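Local atomic coordinates of Rho guanine nucleotide exchange factor 3 (Mus musculus, PDB entry 2Z0Q), a protein that acts as a guanine nucleotide exchange factor for the small GTPases RhoA and RhoB, here represented by its DH-PH domain pair. Residues A[108-122]-A[149-161]. Numbering follows the deposited sequence.
Sequences YDSYCSNQVAAKALL and LWNFLDIPRSRLV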
loop_
_atom_site.group_PDB
_atom_site.type_symbol
_atom_site.label_atom_id
_atom_site.label_comp_id
_atom_site.label_asym_id
_atom_site.label_seq_id
_atom_site.Cartn_x
_atom_site.Cartn_y
_atom_site.Cartn_z
ATOM N N TYR A 108 -15.109 1.543 2.978
ATOM C CA TYR A 108 -13.692 1.571 2.584
ATOM C C TYR A 108 -12.906 2.578 3.439
ATOM O O TYR A 108 -11.693 2.477 3.574
ATOM C CB TYR A 108 -13.529 1.907 1.098
ATOM C CG TYR A 108 -13.531 0.683 0.219
ATOM C CD1 TYR A 108 -14.658 -0.119 0.093
ATOM C CD2 TYR A 108 -12.358 0.281 -0.421
ATOM C CE1 TYR A 108 -14.621 -1.331 -0.669
ATOM C CE2 TYR A 108 -12.300 -0.907 -1.165
ATOM C CZ TYR A 108 -13.424 -1.703 -1.282
ATOM O OH TYR A 108 -13.311 -2.864 -2.002
ATOM N N ASP A 109 -13.601 3.557 4.021
ATOM C CA ASP A 109 -12.937 4.539 4.856
ATOM C C ASP A 109 -12.327 3.831 6.073
ATOM O O ASP A 109 -11.137 3.979 6.359
ATOM C CB ASP A 109 -13.943 5.590 5.331
ATOM C CG ASP A 109 -13.295 6.726 6.065
ATOM O OD1 ASP A 109 -12.243 7.189 5.609
ATOM O OD2 ASP A 109 -13.853 7.174 7.095
ATOM N N SER A 110 -13.162 3.060 6.761
ATOM C CA SER A 110 -12.766 2.308 7.945
ATOM C C SER A 110 -11.625 1.361 7.580
ATOM O O SER A 110 -10.594 1.316 8.249
ATOM C CB SER A 110 -13.980 1.524 8.451
ATOM O OG SER A 110 -13.702 0.802 9.637
ATOM N N TYR A 111 -11.809 0.622 6.491
ATOM C CA TYR A 111 -10.806 -0.325 6.030
ATOM C C TYR A 111 -9.457 0.305 5.698
ATOM O O TYR A 111 -8.408 -0.136 6.182
ATOM C CB TYR A 111 -11.315 -1.054 4.794
ATOM C CG TYR A 111 -10.325 -2.056 4.284
ATOM C CD1 TYR A 111 -10.048 -3.212 5.011
ATOM C CD2 TYR A 111 -9.643 -1.840 3.102
ATOM C CE1 TYR A 111 -9.105 -4.131 4.558
ATOM C CE2 TYR A 111 -8.693 -2.759 2.637
ATOM C CZ TYR A 111 -8.435 -3.893 3.366
ATOM O OH TYR A 111 -7.504 -4.809 2.908
ATOM N N CYS A 112 -9.454 1.314 4.836
ATOM C CA CYS A 112 -8.187 1.931 4.470
ATOM C C CYS A 112 -7.462 2.587 5.631
ATOM O O CYS A 112 -6.237 2.737 5.590
ATOM C CB CYS A 112 -8.393 2.940 3.350
ATOM S SG CYS A 112 -8.938 2.125 1.856
ATOM N N SER A 113 -8.213 2.964 6.668
ATOM C CA SER A 113 -7.605 3.613 7.829
ATOM C C SER A 113 -6.846 2.624 8.719
ATOM O O SER A 113 -5.900 3.006 9.404
ATOM C CB SER A 113 -8.672 4.354 8.666
ATOM O OG SER A 113 -9.500 3.459 9.403
ATOM N N ASN A 114 -7.255 1.359 8.715
ATOM C CA ASN A 114 -6.584 0.367 9.551
ATOM C C ASN A 114 -5.529 -0.415 8.781
ATOM O O ASN A 114 -4.846 -1.297 9.330
ATOM C CB ASN A 114 -7.608 -0.599 10.156
ATOM C CG ASN A 114 -8.289 -1.470 9.114
ATOM O OD1 ASN A 114 -7.650 -1.947 8.161
ATOM N ND2 ASN A 114 -9.595 -1.712 9.305
ATOM N N GLN A 115 -5.387 -0.078 7.506
ATOM C CA GLN A 115 -4.432 -0.747 6.646
ATOM C C GLN A 115 -2.979 -0.561 7.142
ATOM O O GLN A 115 -2.193 -1.508 7.099
ATOM C CB GLN A 115 -4.580 -0.208 5.215
ATOM C CG GLN A 115 -4.000 -1.094 4.131
ATOM C CD GLN A 115 -4.842 -2.324 3.863
ATOM O OE1 GLN A 115 -5.475 -2.877 4.769
ATOM N NE2 GLN A 115 -4.832 -2.778 2.620
ATOM N N VAL A 116 -2.621 0.638 7.619
ATOM C CA VAL A 116 -1.220 0.854 8.051
ATOM C C VAL A 116 -0.804 -0.078 9.178
ATOM O O VAL A 116 0.300 -0.635 9.147
ATOM C CB VAL A 116 -0.925 2.344 8.461
ATOM C CG1 VAL A 116 -1.697 2.741 9.689
ATOM C CG2 VAL A 116 0.554 2.527 8.726
ATOM N N ALA A 117 -1.672 -0.274 10.171
ATOM C CA ALA A 117 -1.329 -1.183 11.263
ATOM C C ALA A 117 -1.129 -2.612 10.739
ATOM O O ALA A 117 -0.198 -3.293 11.148
ATOM C CB ALA A 117 -2.415 -1.155 12.335
ATOM N N ALA A 118 -1.984 -3.062 9.818
ATOM C CA ALA A 118 -1.865 -4.415 9.264
ATOM C C ALA A 118 -0.591 -4.585 8.444
ATOM O O ALA A 118 0.102 -5.610 8.530
ATOM C CB ALA A 118 -3.112 -4.744 8.384
ATOM N N LYS A 119 -0.276 -3.581 7.633
ATOM C CA LYS A 119 0.920 -3.641 6.810
ATOM C C LYS A 119 2.169 -3.596 7.676
ATOM O O LYS A 119 3.143 -4.281 7.383
ATOM C CB LYS A 119 0.971 -2.480 5.815
ATOM C CG LYS A 119 -0.037 -2.615 4.708
ATOM C CD LYS A 119 0.096 -1.488 3.698
ATOM C CE LYS A 119 -0.249 -1.993 2.307
ATOM N NZ LYS A 119 -0.028 -0.915 1.320
ATOM N N ALA A 120 2.137 -2.793 8.733
ATOM C CA ALA A 120 3.307 -2.700 9.622
ATOM C C ALA A 120 3.549 -4.067 10.269
ATOM O O ALA A 120 4.686 -4.542 10.362
ATOM C CB ALA A 120 3.077 -1.652 10.698
ATOM N N LEU A 121 2.478 -4.693 10.735
ATOM C CA LEU A 121 2.588 -6.004 11.362
ATOM C C LEU A 121 3.088 -7.021 10.346
ATOM O O LEU A 121 3.973 -7.841 10.630
ATOM C CB LEU A 121 1.236 -6.451 11.904
ATOM C CG LEU A 121 1.158 -7.924 12.327
ATOM C CD1 LEU A 121 1.987 -8.142 13.594
ATOM C CD2 LEU A 121 -0.278 -8.306 12.554
ATOM N N LEU A 122 2.518 -6.982 9.148
ATOM C CA LEU A 122 2.909 -7.910 8.107
ATOM C C LEU A 122 4.392 -7.756 7.740
ATOM O O LEU A 122 5.071 -8.750 7.490
ATOM C CB LEU A 122 2.024 -7.689 6.878
ATOM C CG LEU A 122 1.813 -8.836 5.899
ATOM C CD1 LEU A 122 1.575 -10.151 6.656
ATOM C CD2 LEU A 122 0.610 -8.499 5.005
ATOM N N LEU A 149 0.604 -13.457 0.096
ATOM C CA LEU A 149 0.248 -12.996 1.439
ATOM C C LEU A 149 0.691 -11.575 1.732
ATOM O O LEU A 149 0.063 -10.889 2.538
ATOM C CB LEU A 149 0.836 -13.905 2.524
ATOM C CG LEU A 149 0.706 -13.348 3.957
ATOM C CD1 LEU A 149 -0.753 -13.299 4.365
ATOM C CD2 LEU A 149 1.487 -14.211 4.933
ATOM N N TRP A 150 1.765 -11.138 1.080
ATOM C CA TRP A 150 2.309 -9.799 1.300
ATOM C C TRP A 150 1.632 -8.653 0.540
ATOM O O TRP A 150 1.909 -7.484 0.829
ATOM C CB TRP A 150 3.803 -9.787 0.971
ATOM C CG TRP A 150 4.535 -10.959 1.537
ATOM C CD1 TRP A 150 5.126 -11.971 0.837
ATOM C CD2 TRP A 150 4.713 -11.272 2.925
ATOM N NE1 TRP A 150 5.660 -12.899 1.701
ATOM C CE2 TRP A 150 5.421 -12.497 2.990
ATOM C CE3 TRP A 150 4.344 -10.641 4.119
ATOM C CZ2 TRP A 150 5.765 -13.103 4.204
ATOM C CZ3 TRP A 150 4.686 -11.243 5.327
ATOM C CH2 TRP A 150 5.389 -12.464 5.358
ATOM N N ASN A 151 0.755 -8.967 -0.416
ATOM C CA ASN A 151 0.102 -7.905 -1.189
ATOM C C ASN A 151 -1.398 -8.011 -1.431
ATOM O O ASN A 151 -1.978 -7.102 -2.017
ATOM C CB ASN A 151 0.792 -7.735 -2.549
ATOM C CG ASN A 151 0.651 -8.967 -3.454
ATOM O OD1 ASN A 151 -0.434 -9.547 -3.587
ATOM N ND2 ASN A 151 1.752 -9.355 -4.095
ATOM N N PHE A 152 -2.027 -9.102 -1.000
ATOM C CA PHE A 152 -3.461 -9.282 -1.209
ATOM C C PHE A 152 -4.234 -8.192 -0.464
ATOM O O PHE A 152 -5.380 -7.901 -0.791
ATOM C CB PHE A 152 -3.897 -10.656 -0.709
ATOM C CG PHE A 152 -3.987 -10.751 0.784
ATOM C CD1 PHE A 152 -5.218 -10.603 1.433
ATOM C CD2 PHE A 152 -2.838 -10.953 1.552
ATOM C CE1 PHE A 152 -5.303 -10.654 2.835
ATOM C CE2 PHE A 152 -2.908 -11.005 2.955
ATOM C CZ PHE A 152 -4.147 -10.855 3.593
ATOM N N LEU A 153 -3.599 -7.600 0.540
ATOM C CA LEU A 153 -4.231 -6.533 1.312
ATOM C C LEU A 153 -4.439 -5.280 0.466
ATOM O O LEU A 153 -5.284 -4.446 0.785
ATOM C CB LEU A 153 -3.384 -6.169 2.533
ATOM C CG LEU A 153 -3.327 -7.205 3.660
ATOM C CD1 LEU A 153 -2.468 -6.652 4.793
ATOM C CD2 LEU A 153 -4.729 -7.517 4.151
ATOM N N ASP A 154 -3.652 -5.145 -0.594
ATOM C CA ASP A 154 -3.773 -3.998 -1.475
ATOM C C ASP A 154 -4.921 -4.189 -2.478
ATOM O O ASP A 154 -5.306 -3.225 -3.115
ATOM C CB ASP A 154 -2.490 -3.745 -2.283
ATOM C CG ASP A 154 -1.264 -3.410 -1.420
ATOM O OD1 ASP A 154 -1.383 -2.711 -0.377
ATOM O OD2 ASP A 154 -0.152 -3.837 -1.823
ATOM N N ILE A 155 -5.462 -5.405 -2.629
ATOM C CA ILE A 155 -6.553 -5.643 -3.599
ATOM C C ILE A 155 -7.764 -4.692 -3.496
ATOM O O ILE A 155 -8.183 -4.088 -4.499
ATOM C CB ILE A 155 -7.061 -7.151 -3.561
ATOM C CG1 ILE A 155 -6.293 -7.973 -4.598
ATOM C CG2 ILE A 155 -8.549 -7.251 -3.888
ATOM C CD1 ILE A 155 -6.830 -9.404 -4.783
ATOM N N PRO A 156 -8.328 -4.511 -2.292
ATOM C CA PRO A 156 -9.487 -3.606 -2.209
ATOM C C PRO A 156 -9.171 -2.155 -2.585
ATOM O O PRO A 156 -9.916 -1.522 -3.352
ATOM C CB PRO A 156 -9.947 -3.746 -0.752
ATOM C CG PRO A 156 -9.387 -5.119 -0.347
ATOM C CD PRO A 156 -8.042 -5.131 -0.984
ATOM N N ARG A 157 -8.086 -1.612 -2.044
ATOM C CA ARG A 157 -7.764 -0.242 -2.398
ATOM C C ARG A 157 -7.513 -0.144 -3.900
ATOM O O ARG A 157 -7.927 0.825 -4.523
ATOM C CB ARG A 157 -6.526 0.241 -1.655
ATOM C CG ARG A 157 -6.338 1.727 -1.772
ATOM C CD ARG A 157 -4.919 2.131 -1.386
ATOM N NE ARG A 157 -4.885 3.554 -1.066
ATOM C CZ ARG A 157 -5.341 4.074 0.076
ATOM N NH1 ARG A 157 -5.858 3.282 1.015
ATOM N NH2 ARG A 157 -5.301 5.391 0.270
ATOM N N SER A 158 -6.830 -1.129 -4.479
ATOM C CA SER A 158 -6.564 -1.076 -5.926
ATOM C C SER A 158 -7.851 -1.065 -6.715
ATOM O O SER A 158 -7.957 -0.396 -7.755
ATOM C CB SER A 158 -5.695 -2.259 -6.373
ATOM O OG SER A 158 -4.415 -2.171 -5.784
ATOM N N ARG A 159 -8.839 -1.824 -6.236
ATOM C CA ARG A 159 -10.102 -1.838 -6.940
ATOM C C ARG A 159 -10.768 -0.454 -6.817
ATOM O O ARG A 159 -11.245 0.082 -7.793
ATOM C CB ARG A 159 -11.029 -2.930 -6.382
ATOM C CG ARG A 159 -12.419 -2.925 -7.021
ATOM C CD ARG A 159 -12.386 -3.648 -8.338
ATOM N NE ARG A 159 -13.699 -3.849 -8.941
ATOM C CZ ARG A 159 -13.860 -4.168 -10.217
ATOM N NH1 ARG A 159 -12.780 -4.338 -10.998
ATOM N NH2 ARG A 159 -15.079 -4.212 -10.732
ATOM N N LEU A 160 -10.801 0.111 -5.614
ATOM C CA LEU A 160 -11.441 1.413 -5.435
ATOM C C LEU A 160 -10.855 2.459 -6.387
ATOM O O LEU A 160 -11.573 3.199 -7.036
ATOM C CB LEU A 160 -11.272 1.892 -3.994
ATOM C CG LEU A 160 -11.899 3.242 -3.723
ATOM C CD1 LEU A 160 -13.412 3.090 -3.591
ATOM C CD2 LEU A 160 -11.291 3.787 -2.421
ATOM N N VAL A 161 -9.533 2.504 -6.446
ATOM C CA VAL A 161 -8.814 3.460 -7.277
ATOM C C VAL A 161 -9.107 3.313 -8.757
ATOM O O VAL A 161 -9.050 4.295 -9.509
ATOM C CB VAL A 161 -7.274 3.333 -6.990
ATOM C CG1 VAL A 161 -6.419 3.865 -8.149
ATOM C CG2 VAL A 161 -6.960 4.037 -5.712
#
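Tyr-111 and Gln-115, four residues apart, converge on the backbone carbonyl of Leu-153. The phenol OH of Tyr-111 donates to Leu-153 O over 3.1 Å, lying in the carbonyl plane on a lone pair, and carries the grip; the bond from Gln-115 NE2 to Leu-153 O is weak (N-H...O 125°), and its very short 2.5 Å leaves its strength in doubt. Both residues place a proton donor at the end of a side chain long enough to reach the carbonyl, while the Tyr-111 ring also packs on Pro-156. Gln-115 reaches it with CG anti to the backbone N (chi1 -161°) and a bend at chi2.

At the more exposed side, a salt bridge joins Lys-119 NZ to Asp-154 OD1, met on its syn side at 2.8 Å; the long chain of exposed Lys-119 brings its ammonium across the carboxylate side chain nearly at right angles.

Apolar side chains pack beside these bonds. Leu-122 and Leu-153, branched and suited to a buried spot, meet tip to tip, CD2 to CD1 at 3.6 Å, while Leu-122 CD1 rests 3.6 Å from Trp-150 CZ3. The compact Pro-156 ring offers CB to Tyr-111 CE2 at 3.7 Å and touches Tyr-108, whose OH is hydrogen-bonded to His-74.

Arg-157, extended from CG to NE, brings NH1 to 3.4 Å from Cys-112 SG, while its NH2 is hydrogen-bonded to Thr-202 OG1 of helix 180-213.

Segments 108-122 and 155-161, at 133° between their N-to-C directions, form part of the buried interior of the elongated, all-helical DH domain, the catalytic module of Dbl-family exchange factors.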